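Local coordinates for protein histidine acid phosphatase (Hafnia alvei, PDB 4ARU) that belongs to branch 2 of the histidine phosphatase superfamily, whose members are built on an alpha/beta core with a largely helical cap, at residues E100-G105 and N298-I303; Q193-R198 and V214-T219; L379-C384 and S399-H404; T308-I313 and D328-G333. All blocks are in the same frame, centred on the assembly; numbering follows the deposited sequence.

Contact 1. Residues E100-G105 and N298-I303; sequences EAFLAG and NKILFI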
loop_
_atom_site.group_PDB
_atom_site.type_symbol
_atom_site.label_atom_id
_atom_site.label_comp_id
_atom_site.label_asym_id
_atom_site.label_seq_id
_atom_site.Cartn_x
_atom_site.Cartn_y
_atom_site.Cartn_z
ATOM N N GLU A 100 1.496 15.451 -5.320
ATOM C CA GLU A 100 2.310 16.647 -5.665
ATOM C C GLU A 100 3.833 16.386 -5.591
ATOM O O GLU A 100 4.566 16.848 -6.447
ATOM C CB GLU A 100 1.913 17.829 -4.788
ATOM C CG GLU A 100 0.490 18.270 -5.156
ATOM C CD GLU A 100 -0.069 19.457 -4.424
ATOM O OE1 GLU A 100 0.500 19.887 -3.386
ATOM O OE2 GLU A 100 -1.077 19.995 -4.967
ATOM N N ALA A 101 4.271 15.609 -4.613
ATOM C CA ALA A 101 5.670 15.300 -4.455
ATOM C C ALA A 101 6.159 14.373 -5.570
ATOM O O ALA A 101 7.298 14.503 -6.043
ATOM C CB ALA A 101 5.932 14.690 -3.090
ATOM N N PHE A 102 5.298 13.466 -6.007
ATOM C CA PHE A 102 5.611 12.624 -7.166
ATOM C C PHE A 102 5.844 13.453 -8.402
ATOM O O PHE A 102 6.872 13.293 -9.082
ATOM C CB PHE A 102 4.480 11.600 -7.402
ATOM C CG PHE A 102 4.520 10.955 -8.763
ATOM C CD1 PHE A 102 5.390 9.927 -9.078
ATOM C CD2 PHE A 102 3.668 11.397 -9.761
ATOM C CE1 PHE A 102 5.428 9.360 -10.341
ATOM C CE2 PHE A 102 3.702 10.851 -11.025
ATOM C CZ PHE A 102 4.538 9.804 -11.313
ATOM N N LEU A 103 4.960 14.428 -8.664
ATOM C CA LEU A 103 5.139 15.310 -9.827
ATOM C C LEU A 103 6.427 16.127 -9.688
ATOM O O LEU A 103 7.139 16.323 -10.677
ATOM C CB LEU A 103 3.929 16.246 -9.983
ATOM C CG LEU A 103 2.628 15.544 -10.351
ATOM C CD1 LEU A 103 1.525 16.588 -10.263
ATOM C CD2 LEU A 103 2.716 14.931 -11.727
ATOM N N ALA A 104 6.760 16.596 -8.477
ATOM C CA ALA A 104 7.965 17.415 -8.282
ATOM C C ALA A 104 9.239 16.600 -8.549
ATOM O O ALA A 104 10.215 17.182 -9.020
ATOM C CB ALA A 104 7.998 17.953 -6.884
ATOM N N GLY A 105 9.226 15.284 -8.275
ATOM C CA GLY A 105 10.374 14.433 -8.554
ATOM C C GLY A 105 10.417 13.959 -9.995
ATOM O O GLY A 105 11.459 13.903 -10.612
ATOM N N ASN A 298 -2.536 9.419 -22.460
ATOM C CA ASN A 298 -1.872 9.293 -21.163
ATOM C C ASN A 298 -0.890 8.145 -21.193
ATOM O O ASN A 298 -1.235 7.083 -21.741
ATOM C CB ASN A 298 -2.903 9.057 -20.064
ATOM C CG ASN A 298 -2.257 8.838 -18.717
ATOM O OD1 ASN A 298 -2.053 7.681 -18.271
ATOM N ND2 ASN A 298 -1.795 9.901 -18.128
ATOM N N LYS A 299 0.309 8.382 -20.675
ATOM C CA LYS A 299 1.365 7.377 -20.585
ATOM C C LYS A 299 1.631 6.904 -19.142
ATOM O O LYS A 299 2.067 5.757 -18.932
ATOM C CB LYS A 299 2.666 7.930 -21.163
ATOM C CG LYS A 299 2.596 8.422 -22.600
ATOM C CD LYS A 299 2.062 7.343 -23.500
ATOM C CE LYS A 299 2.029 7.785 -24.977
ATOM N NZ LYS A 299 3.378 7.701 -25.591
ATOM N N ILE A 300 1.427 7.781 -18.166
ATOM C CA ILE A 300 1.697 7.478 -16.797
ATOM C C ILE A 300 0.497 7.933 -15.970
ATOM O O ILE A 300 0.151 9.125 -15.970
ATOM C CB ILE A 300 2.958 8.174 -16.269
ATOM C CG1 ILE A 300 4.217 7.756 -17.091
ATOM C CG2 ILE A 300 3.162 7.886 -14.775
ATOM C CD1 ILE A 300 5.350 8.714 -16.891
ATOM N N LEU A 301 -0.125 6.991 -15.299
ATOM C CA LEU A 301 -1.251 7.227 -14.390
ATOM C C LEU A 301 -0.747 6.854 -13.000
ATOM O O LEU A 301 -0.424 5.702 -12.748
ATOM C CB LEU A 301 -2.489 6.445 -14.782
ATOM C CG LEU A 301 -3.656 6.386 -13.795
ATOM C CD1 LEU A 301 -4.116 7.795 -13.469
ATOM C CD2 LEU A 301 -4.797 5.540 -14.271
ATOM N N PHE A 302 -0.629 7.834 -12.105
ATOM C CA PHE A 302 -0.170 7.640 -10.745
ATOM C C PHE A 302 -1.388 7.840 -9.826
ATOM O O PHE A 302 -2.009 8.934 -9.842
ATOM C CB PHE A 302 0.944 8.638 -10.415
ATOM C CG PHE A 302 1.537 8.494 -9.053
ATOM C CD1 PHE A 302 1.010 9.187 -7.980
ATOM C CD2 PHE A 302 2.654 7.690 -8.823
ATOM C CE1 PHE A 302 1.607 9.129 -6.728
ATOM C CE2 PHE A 302 3.238 7.612 -7.557
ATOM C CZ PHE A 302 2.685 8.329 -6.505
ATOM N N ILE A 303 -1.665 6.838 -8.998
ATOM C CA ILE A 303 -2.790 6.808 -8.128
ATOM C C ILE A 303 -2.253 6.786 -6.713
ATOM O O ILE A 303 -1.571 5.800 -6.298
ATOM C CB ILE A 303 -3.702 5.596 -8.406
ATOM C CG1 ILE A 303 -4.174 5.556 -9.861
ATOM C CG2 ILE A 303 -4.877 5.606 -7.428
ATOM C CD1 ILE A 303 -4.906 4.273 -10.233
#
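Two stacked phenylalanine rings make this a buried helix-on-sheet contact in the alpha/beta core of the histidine phosphatase fold, where helix 93-106 lies against strand 300-305 of the central mixed sheet. Phe102, from the helix, and Phe302, from the strand, set their rings face to face, with centroids 3.9 Å apart and planes only 9° from parallel. The two side chains run past each other in opposite directions, which places the CB of each over the ring of the other. The CB of Phe102 lies 4.0 Å from the centroid of the Phe302 ring, and the CB of Phe302 stands over the Phe102 ring in the same way, two CH-pi contacts that flank the stack. Both rings reach this position because each CG is anti to its own backbone N (chi1 164° in Phe102, -178° in Phe302), extending one ring from the helix and the other from the sheet. Flat, wholly apolar rings suit the space between helix and sheet, since they fill it without bringing in a polar group that would need a partner. Strand alternation does the sorting: Ile300 and Phe302 face the helix, while Leu301 between them points away and packs on Val14 and Tyr86. The apolar layer continues through Val87 of the neighbouring strand 85-89, which also touches Phe102, and through Phe68 of helix 51-70, which meets Ile300. At the far rim of the Phe102 ring, the branch methyl CG2 of Ile300 comes up near the ring plane and meets CZ at the ring's edge, 4.2 Å away.

Contact 2. Residues Q193-R198 and V214-T219; sequences QAMPSR and VGLAST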
loop_
_atom_site.group_PDB
_atom_site.type_symbol
_atom_site.label_atom_id
_atom_site.label_comp_id
_atom_site.label_asym_id
_atom_site.label_seq_id
_atom_site.Cartn_x
_atom_site.Cartn_y
_atom_site.Cartn_z
ATOM N N GLN A 193 -1.700 -12.716 26.538
ATOM C CA GLN A 193 -2.784 -13.214 27.383
ATOM C C GLN A 193 -3.788 -12.098 27.668
ATOM O O GLN A 193 -4.990 -12.339 27.714
ATOM C CB GLN A 193 -2.197 -13.720 28.704
ATOM C CG GLN A 193 -3.170 -14.497 29.593
ATOM C CD GLN A 193 -4.190 -13.619 30.298
ATOM O OE1 GLN A 193 -3.889 -12.494 30.666
ATOM N NE2 GLN A 193 -5.408 -14.135 30.487
ATOM N N ALA A 194 -3.271 -10.897 27.890
ATOM C CA ALA A 194 -4.107 -9.742 28.224
ATOM C C ALA A 194 -5.039 -9.321 27.086
ATOM O O ALA A 194 -6.088 -8.720 27.347
ATOM C CB ALA A 194 -3.251 -8.576 28.656
ATOM N N MET A 195 -4.628 -9.584 25.842
ATOM C CA MET A 195 -5.290 -9.060 24.656
ATOM C C MET A 195 -5.488 -10.148 23.609
ATOM O O MET A 195 -4.881 -10.125 22.551
ATOM C CB MET A 195 -4.508 -7.894 24.047
ATOM C CG MET A 195 -4.511 -6.712 24.984
ATOM S SD MET A 195 -3.577 -5.315 24.288
ATOM C CE MET A 195 -2.269 -5.190 25.486
ATOM N N PRO A 196 -6.404 -11.076 23.902
ATOM C CA PRO A 196 -6.734 -12.075 22.889
ATOM C C PRO A 196 -7.244 -11.475 21.588
ATOM O O PRO A 196 -7.871 -10.408 21.591
ATOM C CB PRO A 196 -7.800 -12.928 23.572
ATOM C CG PRO A 196 -8.419 -12.002 24.543
ATOM C CD PRO A 196 -7.277 -11.177 25.079
ATOM N N SER A 197 -6.925 -12.093 20.454
ATOM C CA SER A 197 -7.453 -11.631 19.178
ATOM C C SER A 197 -8.965 -11.840 19.075
ATOM O O SER A 197 -9.506 -12.850 19.565
ATOM C CB SER A 197 -6.755 -12.346 17.987
ATOM O OG SER A 197 -5.434 -11.928 17.801
ATOM N N ARG A 198 -9.650 -10.900 18.431
ATOM C CA ARG A 198 -10.994 -11.148 17.973
ATOM C C ARG A 198 -11.305 -10.218 16.820
ATOM O O ARG A 198 -10.690 -9.161 16.662
ATOM C CB ARG A 198 -12.059 -11.035 19.067
ATOM C CG ARG A 198 -12.435 -9.620 19.358
ATOM C CD ARG A 198 -13.383 -9.499 20.501
ATOM N NE ARG A 198 -13.678 -8.075 20.747
ATOM C CZ ARG A 198 -14.700 -7.404 20.208
ATOM N NH1 ARG A 198 -15.543 -7.951 19.372
ATOM N NH2 ARG A 198 -14.870 -6.128 20.508
ATOM N N VAL A 214 -2.406 -8.798 18.296
ATOM C CA VAL A 214 -1.844 -8.794 16.943
ATOM C C VAL A 214 -2.237 -7.494 16.256
ATOM O O VAL A 214 -1.421 -6.822 15.635
ATOM C CB VAL A 214 -2.256 -10.047 16.110
ATOM C CG1 VAL A 214 -1.795 -9.892 14.677
ATOM C CG2 VAL A 214 -1.717 -11.315 16.742
ATOM N N GLY A 215 -3.518 -7.138 16.326
ATOM C CA GLY A 215 -3.980 -5.860 15.737
ATOM C C GLY A 215 -3.272 -4.651 16.311
ATOM O O GLY A 215 -2.857 -3.771 15.570
ATOM N N LEU A 216 -3.134 -4.606 17.627
ATOM C CA LEU A 216 -2.462 -3.475 18.258
ATOM C C LEU A 216 -0.982 -3.454 17.917
ATOM O O LEU A 216 -0.435 -2.429 17.501
ATOM C CB LEU A 216 -2.685 -3.527 19.755
ATOM C CG LEU A 216 -1.951 -2.439 20.571
ATOM C CD1 LEU A 216 -2.368 -1.048 20.185
ATOM C CD2 LEU A 216 -2.166 -2.692 22.041
ATOM N N ALA A 217 -0.328 -4.594 18.021
ATOM C CA ALA A 217 1.082 -4.682 17.668
ATOM C C ALA A 217 1.335 -4.320 16.227
ATOM O O ALA A 217 2.361 -3.698 15.908
ATOM C CB ALA A 217 1.647 -6.050 17.967
ATOM N N SER A 218 0.421 -4.654 15.319
ATOM C CA SER A 218 0.542 -4.299 13.890
ATOM C C SER A 218 0.666 -2.774 13.767
ATOM O O SER A 218 1.523 -2.238 13.053
ATOM C CB SER A 218 -0.670 -4.745 13.060
ATOM O OG SER A 218 -0.663 -4.146 11.787
ATOM N N THR A 219 -0.201 -2.060 14.458
ATOM C CA THR A 219 -0.210 -0.615 14.398
ATOM C C THR A 219 1.089 -0.051 14.991
ATOM O O THR A 219 1.713 0.820 14.384
ATOM C CB THR A 219 -1.374 -0.082 15.218
ATOM O OG1 THR A 219 -2.594 -0.537 14.622
ATOM C CG2 THR A 219 -1.380 1.404 15.263
HETATM O O HOH W 1 -5.337 -9.171 17.469
#
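Ser197 OG is gripped from two directions: water 1 donates a hydrogen bond to it at 2.8 Å from the water oxygen, and Asn158 is hydrogen-bonded to it through OD1. The same water accepts from Gly215 N at 3.0 Å, so a single molecule joins the loop after helix 191-194 to the first turn of helix 213-229. Amide groups at the start of a helix have no carbonyl of an earlier turn to bond to, and the water supplies an acceptor for one of them. A small hydroxyl suits position 197, because it can receive the water and still serve Asn158. With chi1 at -72°, OG is turned anti to the carbonyl carbon, and it also rests against the CG2 methyl of Val214 at 3.9 Å. Asn158 holds the loop at a second point, its ND2 bonding to Met195 O.

The apolar half of the contact lies beside this bridge. Met195, the first residue to leave helical geometry, sends an unbranched chain toward the helix, extended at chi2 (180°) and bent only at chi3. Its SD meets CD2 of Leu216 at 3.7 Å, the two side chains crossing at a slant. Val34 and Phe174 also pack on Met195, while Thr30 and Met31 of helix 29-33 touch Leu216. The direct side-chain contacts are thus van der Waals in kind, and the polar link between 193-198 and 214-219 runs through water 1, beside a Met195-Ala213 backbone bond that ties the same loop directly to the helix start.

Contact 3. Residues L379-C384 and S399-H404; sequences LNIPGC and SRLVSH. With K (potassium ion), chain E.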
loop_
_atom_site.group_PDB
_atom_site.type_symbol
_atom_site.label_atom_id
_atom_site.label_comp_id
_atom_site.label_asym_id
_atom_site.label_seq_id
_atom_site.Cartn_x
_atom_site.Cartn_y
_atom_site.Cartn_z
ATOM N N LEU A 379 6.420 -9.537 -9.923
ATOM C CA LEU A 379 5.356 -10.355 -9.348
ATOM C C LEU A 379 4.759 -11.400 -10.263
ATOM O O LEU A 379 4.436 -11.179 -11.445
ATOM C CB LEU A 379 4.222 -9.441 -8.843
ATOM C CG LEU A 379 4.699 -8.374 -7.848
ATOM C CD1 LEU A 379 3.519 -7.473 -7.443
ATOM C CD2 LEU A 379 5.283 -8.992 -6.606
ATOM N N ASN A 380 4.516 -12.545 -9.648
ATOM C CA ASN A 380 3.784 -13.634 -10.226
ATOM C C ASN A 380 2.306 -13.424 -9.995
ATOM O O ASN A 380 1.891 -13.055 -8.896
ATOM C CB ASN A 380 4.186 -14.951 -9.564
ATOM C CG ASN A 380 3.446 -16.137 -10.143
ATOM O OD1 ASN A 380 3.426 -16.307 -11.344
ATOM N ND2 ASN A 380 2.868 -16.979 -9.286
ATOM N N ILE A 381 1.517 -13.631 -11.021
ATOM C CA ILE A 381 0.057 -13.666 -10.924
ATOM C C ILE A 381 -0.371 -15.121 -11.060
ATOM O O ILE A 381 -0.300 -15.679 -12.150
ATOM C CB ILE A 381 -0.639 -12.789 -11.991
ATOM C CG1 ILE A 381 -0.169 -11.333 -11.924
ATOM C CG2 ILE A 381 -2.170 -12.944 -11.893
ATOM C CD1 ILE A 381 -0.581 -10.536 -13.139
ATOM N N PRO A 382 -0.761 -15.762 -9.960
ATOM C CA PRO A 382 -0.924 -17.220 -10.069
ATOM C C PRO A 382 -2.006 -17.660 -11.019
ATOM O O PRO A 382 -1.854 -18.701 -11.681
ATOM C CB PRO A 382 -1.215 -17.659 -8.625
ATOM C CG PRO A 382 -0.689 -16.591 -7.790
ATOM C CD PRO A 382 -0.791 -15.312 -8.556
ATOM N N GLY A 383 -3.065 -16.889 -11.145
ATOM C CA GLY A 383 -4.094 -17.242 -12.061
ATOM C C GLY A 383 -3.718 -17.105 -13.526
ATOM O O GLY A 383 -4.439 -17.595 -14.400
ATOM N N CYS A 384 -2.638 -16.358 -13.797
ATOM C CA CYS A 384 -2.145 -16.135 -15.186
ATOM C C CYS A 384 -1.187 -17.273 -15.522
ATOM O O CYS A 384 0.027 -17.136 -15.423
ATOM C CB CYS A 384 -1.481 -14.744 -15.297
ATOM S SG CYS A 384 -1.171 -14.279 -17.039
ATOM N N SER A 399 -7.151 -9.421 -18.277
ATOM C CA SER A 399 -8.528 -8.912 -18.312
ATOM C C SER A 399 -9.518 -9.911 -17.784
ATOM O O SER A 399 -10.439 -9.571 -17.067
ATOM C CB SER A 399 -8.922 -8.531 -19.721
ATOM O OG SER A 399 -8.106 -7.454 -20.166
ATOM N N ARG A 400 -9.326 -11.175 -18.148
ATOM C CA ARG A 400 -10.296 -12.213 -17.760
ATOM C C ARG A 400 -10.153 -12.461 -16.259
ATOM O O ARG A 400 -11.157 -12.591 -15.528
ATOM C CB ARG A 400 -10.072 -13.520 -18.562
ATOM C CG ARG A 400 -11.187 -14.534 -18.342
ATOM C CD ARG A 400 -12.449 -14.116 -19.062
ATOM N NE ARG A 400 -12.431 -14.356 -20.513
ATOM C CZ ARG A 400 -12.902 -15.449 -21.128
ATOM N NH1 ARG A 400 -13.416 -16.466 -20.431
ATOM N NH2 ARG A 400 -12.842 -15.535 -22.463
ATOM N N LEU A 401 -8.926 -12.462 -15.755
ATOM C CA LEU A 401 -8.689 -12.584 -14.326
ATOM C C LEU A 401 -9.358 -11.459 -13.511
ATOM O O LEU A 401 -10.006 -11.702 -12.466
ATOM C CB LEU A 401 -7.209 -12.673 -14.010
ATOM C CG LEU A 401 -6.488 -13.911 -14.503
ATOM C CD1 LEU A 401 -5.014 -13.727 -14.205
ATOM C CD2 LEU A 401 -6.989 -15.156 -13.782
ATOM N N VAL A 402 -9.244 -10.227 -13.986
ATOM C CA VAL A 402 -9.914 -9.108 -13.372
ATOM C C VAL A 402 -11.410 -9.319 -13.386
ATOM O O VAL A 402 -12.077 -9.131 -12.357
ATOM C CB VAL A 402 -9.502 -7.792 -14.058
ATOM C CG1 VAL A 402 -10.369 -6.639 -13.571
ATOM C CG2 VAL A 402 -8.025 -7.553 -13.776
ATOM N N SER A 403 -11.974 -9.700 -14.527
ATOM C CA SER A 403 -13.409 -9.890 -14.658
ATOM C C SER A 403 -13.983 -10.915 -13.688
ATOM O O SER A 403 -15.121 -10.765 -13.244
ATOM C CB SER A 403 -13.763 -10.229 -16.091
ATOM O OG SER A 403 -13.476 -11.596 -16.439
ATOM N N HIS A 404 -13.184 -11.919 -13.337
ATOM C CA HIS A 404 -13.608 -12.955 -12.389
ATOM C C HIS A 404 -13.326 -12.569 -10.944
ATOM O O HIS A 404 -13.919 -13.129 -10.034
ATOM C CB HIS A 404 -12.942 -14.296 -12.723
ATOM C CG HIS A 404 -13.538 -14.983 -13.913
ATOM N ND1 HIS A 404 -14.897 -15.159 -14.070
ATOM C CD2 HIS A 404 -12.956 -15.593 -14.979
ATOM C CE1 HIS A 404 -15.131 -15.798 -15.206
ATOM N NE2 HIS A 404 -13.968 -16.071 -15.776
HETATM K K K E . 1.804 -17.032 -13.295
HETATM O O HOH W 2 0.678 -19.421 -12.613
HETATM O O HOH W 3 3.775 -18.516 -14.437
#
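Leu401 presents the fork of its side chain to the beta turn 381-384, its two methyls dividing the work between them. CD1 meets the CG2 branch of Ile381 at 3.7 Å, the two side chains slanting across one another, and lies 3.8 Å from CB of Cys384. CD2 takes the neighbouring stretch of backbone, approaching Gly383 O to 3.6 Å. A chi2 of 174° extends CD1 away from the backbone of helix 395-405, and CD2 branches off beside it onto Gly383. Glycine suits position 383 because a CB there would point toward Leu401 and collide with CD2; the bare backbone leaves the methyl room.

The loop itself is a type I beta turn from Ile381 to Cys384, closed by Cys384 N bonding to Ile381 O at 2.9 Å. A potassium ion is bound by the same few residues: Ile381 O and Cys384 O each lie 2.8 Å from it, and Asn380 OD1 is closer, at 2.6 Å. Waters 2 and 3 and Gln387 add further oxygens, and water 2 also donates to Pro382 O.

Cys384 is in addition disulfide-bonded to Cys393, while Ile381 packs on Phe398 of the same helix as Leu401. The chemistry is therefore divided: oxygen ligands and a covalent link probably help to fix the shape of the loop, and van der Waals contacts of one leucine, with backbone as well as side chains, seat it on the C-terminal helix.

Contact 4. Residues T308-I313 and D328-G333; sequences TNIANI and DNTPPG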
loop_
_atom_site.group_PDB
_atom_site.type_symbol
_atom_site.label_atom_id
_atom_site.label_comp_id
_atom_site.label_asym_id
_atom_site.label_seq_id
_atom_site.Cartn_x
_atom_site.Cartn_y
_atom_site.Cartn_z
ATOM N N THR A 308 -3.798 -0.277 2.511
ATOM C CA THR A 308 -4.913 -1.184 2.339
ATOM C C THR A 308 -5.329 -1.398 0.888
ATOM O O THR A 308 -5.732 -2.479 0.509
ATOM C CB THR A 308 -6.119 -0.749 3.167
ATOM O OG1 THR A 308 -6.531 0.545 2.741
ATOM C CG2 THR A 308 -5.801 -0.675 4.656
ATOM N N ASN A 309 -5.160 -0.370 0.055
ATOM C CA ASN A 309 -5.515 -0.448 -1.355
ATOM C C ASN A 309 -4.561 -1.422 -2.074
ATOM O O ASN A 309 -4.977 -2.295 -2.877
ATOM C CB ASN A 309 -5.442 0.911 -2.055
ATOM C CG ASN A 309 -6.340 1.964 -1.470
ATOM O OD1 ASN A 309 -5.917 3.062 -1.132
ATOM N ND2 ASN A 309 -7.627 1.653 -1.380
ATOM N N ILE A 310 -3.280 -1.288 -1.790
ATOM C CA ILE A 310 -2.301 -2.192 -2.398
ATOM C C ILE A 310 -2.598 -3.625 -1.931
ATOM O O ILE A 310 -2.548 -4.580 -2.714
ATOM C CB ILE A 310 -0.833 -1.771 -2.063
ATOM C CG1 ILE A 310 -0.512 -0.473 -2.820
ATOM C CG2 ILE A 310 0.140 -2.884 -2.425
ATOM C CD1 ILE A 310 0.840 0.121 -2.487
ATOM N N ALA A 311 -2.888 -3.793 -0.654
ATOM C CA ALA A 311 -3.169 -5.147 -0.125
ATOM C C ALA A 311 -4.436 -5.699 -0.738
ATOM O O ALA A 311 -4.496 -6.896 -1.087
ATOM C CB ALA A 311 -3.247 -5.116 1.390
ATOM N N ASN A 312 -5.457 -4.866 -0.915
ATOM C CA ASN A 312 -6.677 -5.347 -1.556
ATOM C C ASN A 312 -6.410 -5.856 -2.980
ATOM O O ASN A 312 -6.873 -6.904 -3.380
ATOM C CB ASN A 312 -7.728 -4.236 -1.684
ATOM C CG ASN A 312 -8.286 -3.721 -0.357
ATOM O OD1 ASN A 312 -8.787 -2.571 -0.337
ATOM N ND2 ASN A 312 -8.304 -4.509 0.702
ATOM N N ILE A 313 -5.660 -5.084 -3.747
ATOM C CA ILE A 313 -5.354 -5.447 -5.139
ATOM C C ILE A 313 -4.537 -6.718 -5.148
ATOM O O ILE A 313 -4.786 -7.603 -5.966
ATOM C CB ILE A 313 -4.647 -4.288 -5.863
ATOM C CG1 ILE A 313 -5.615 -3.110 -6.003
ATOM C CG2 ILE A 313 -4.034 -4.753 -7.185
ATOM C CD1 ILE A 313 -6.785 -3.365 -6.874
ATOM N N ASP A 328 8.227 -4.071 5.891
ATOM C CA ASP A 328 6.799 -3.818 5.640
ATOM C C ASP A 328 6.469 -4.213 4.181
ATOM O O ASP A 328 7.116 -3.723 3.257
ATOM C CB ASP A 328 6.563 -2.320 5.850
ATOM C CG ASP A 328 5.081 -1.899 5.749
ATOM O OD1 ASP A 328 4.199 -2.743 5.405
ATOM O OD2 ASP A 328 4.822 -0.697 6.020
ATOM N N ASN A 329 5.503 -5.088 3.946
ATOM C CA ASN A 329 5.117 -5.458 2.577
ATOM C C ASN A 329 4.478 -4.327 1.813
ATOM O O ASN A 329 4.432 -4.392 0.606
ATOM C CB ASN A 329 4.121 -6.638 2.543
ATOM C CG ASN A 329 4.727 -7.949 3.010
ATOM O OD1 ASN A 329 5.936 -8.095 3.061
ATOM N ND2 ASN A 329 3.882 -8.883 3.416
ATOM N N THR A 330 3.980 -3.324 2.531
ATOM C CA THR A 330 3.292 -2.165 1.927
ATOM C C THR A 330 3.920 -0.896 2.490
ATOM O O THR A 330 3.267 -0.131 3.207
ATOM C CB THR A 330 1.763 -2.218 2.153
ATOM O OG1 THR A 330 1.479 -2.464 3.531
ATOM C CG2 THR A 330 1.105 -3.336 1.293
ATOM N N PRO A 331 5.192 -0.617 2.182
ATOM C CA PRO A 331 5.895 0.458 2.818
ATOM C C PRO A 331 5.517 1.855 2.310
ATOM O O PRO A 331 4.914 1.987 1.264
ATOM C CB PRO A 331 7.356 0.134 2.480
ATOM C CG PRO A 331 7.246 -0.410 1.109
ATOM C CD PRO A 331 6.072 -1.327 1.216
ATOM N N PRO A 332 5.848 2.892 3.055
ATOM C CA PRO A 332 5.536 4.265 2.622
ATOM C C PRO A 332 6.197 4.553 1.284
ATOM O O PRO A 332 7.415 4.316 1.090
ATOM C CB PRO A 332 6.151 5.144 3.710
ATOM C CG PRO A 332 6.489 4.258 4.864
ATOM C CD PRO A 332 6.640 2.869 4.313
ATOM N N GLY A 333 5.392 5.068 0.365
ATOM C CA GLY A 333 5.807 5.308 -0.989
ATOM C C GLY A 333 5.998 4.077 -1.862
ATOM O O GLY A 333 6.358 4.192 -3.039
#
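Helix 307-317 runs past an irregular loop, 328-333, with the closest CA atoms, those of Ile310 and Thr330, 7.1 Å apart. The loop is bent by an Asx turn, in which Thr330 N donates to Asp328 OD1 at 2.9 Å, meeting the oxygen from above the carboxylate plane. Thr330 points toward the helix, while Pro331, next along, points away. The methyl CG2 of Thr330 makes the closest contact, 3.9 Å from CG2 of Ile310, the two side chains passing in opposite directions. A chi1 of 50° sets Thr330 OG1 between the backbone N and the carbonyl carbon and leaves CG2 to face the isoleucine. Threonine suits the site by offering a methyl to a buried apolar neighbour on a short side chain. Ala311, small enough to let the loop come near, adds a looser contact through its N, 4.5 Å from that methyl. Ile310 also packs on Leu16 of strand 9-18 and on Trp321. Thr330 O accepts from Arg18 NH1, and Gly333 is backbone-bonded to His19, so the loop meets the end of strand 9-18 where Arg18 and His19 begin the RHG signature sequence of the histidine phosphatases.

Overall arrangement
From the N terminus, helix 93-106 opens contact 1, which closes 193 residues later on strand 300-305 and so spans a long part of the chain that holds many helices and few strands. Contact 2 is nested within that loop: it closes a short one of its own, around the hairpin 198-201/208-211, on the opposite side of the chain's centre. Strand 300-305 then leads directly into helix 307-317, where contact 4 opens; it closes before strand 335-342 and lies nearly at the centre of the molecule. Contact 3 follows in series and ties the loop after strand 375-378 to the C-terminal helix 395-405. No loops cross, and no two contacts touch; contacts 1 and 4 come closest, about 6 Å between nearest atoms.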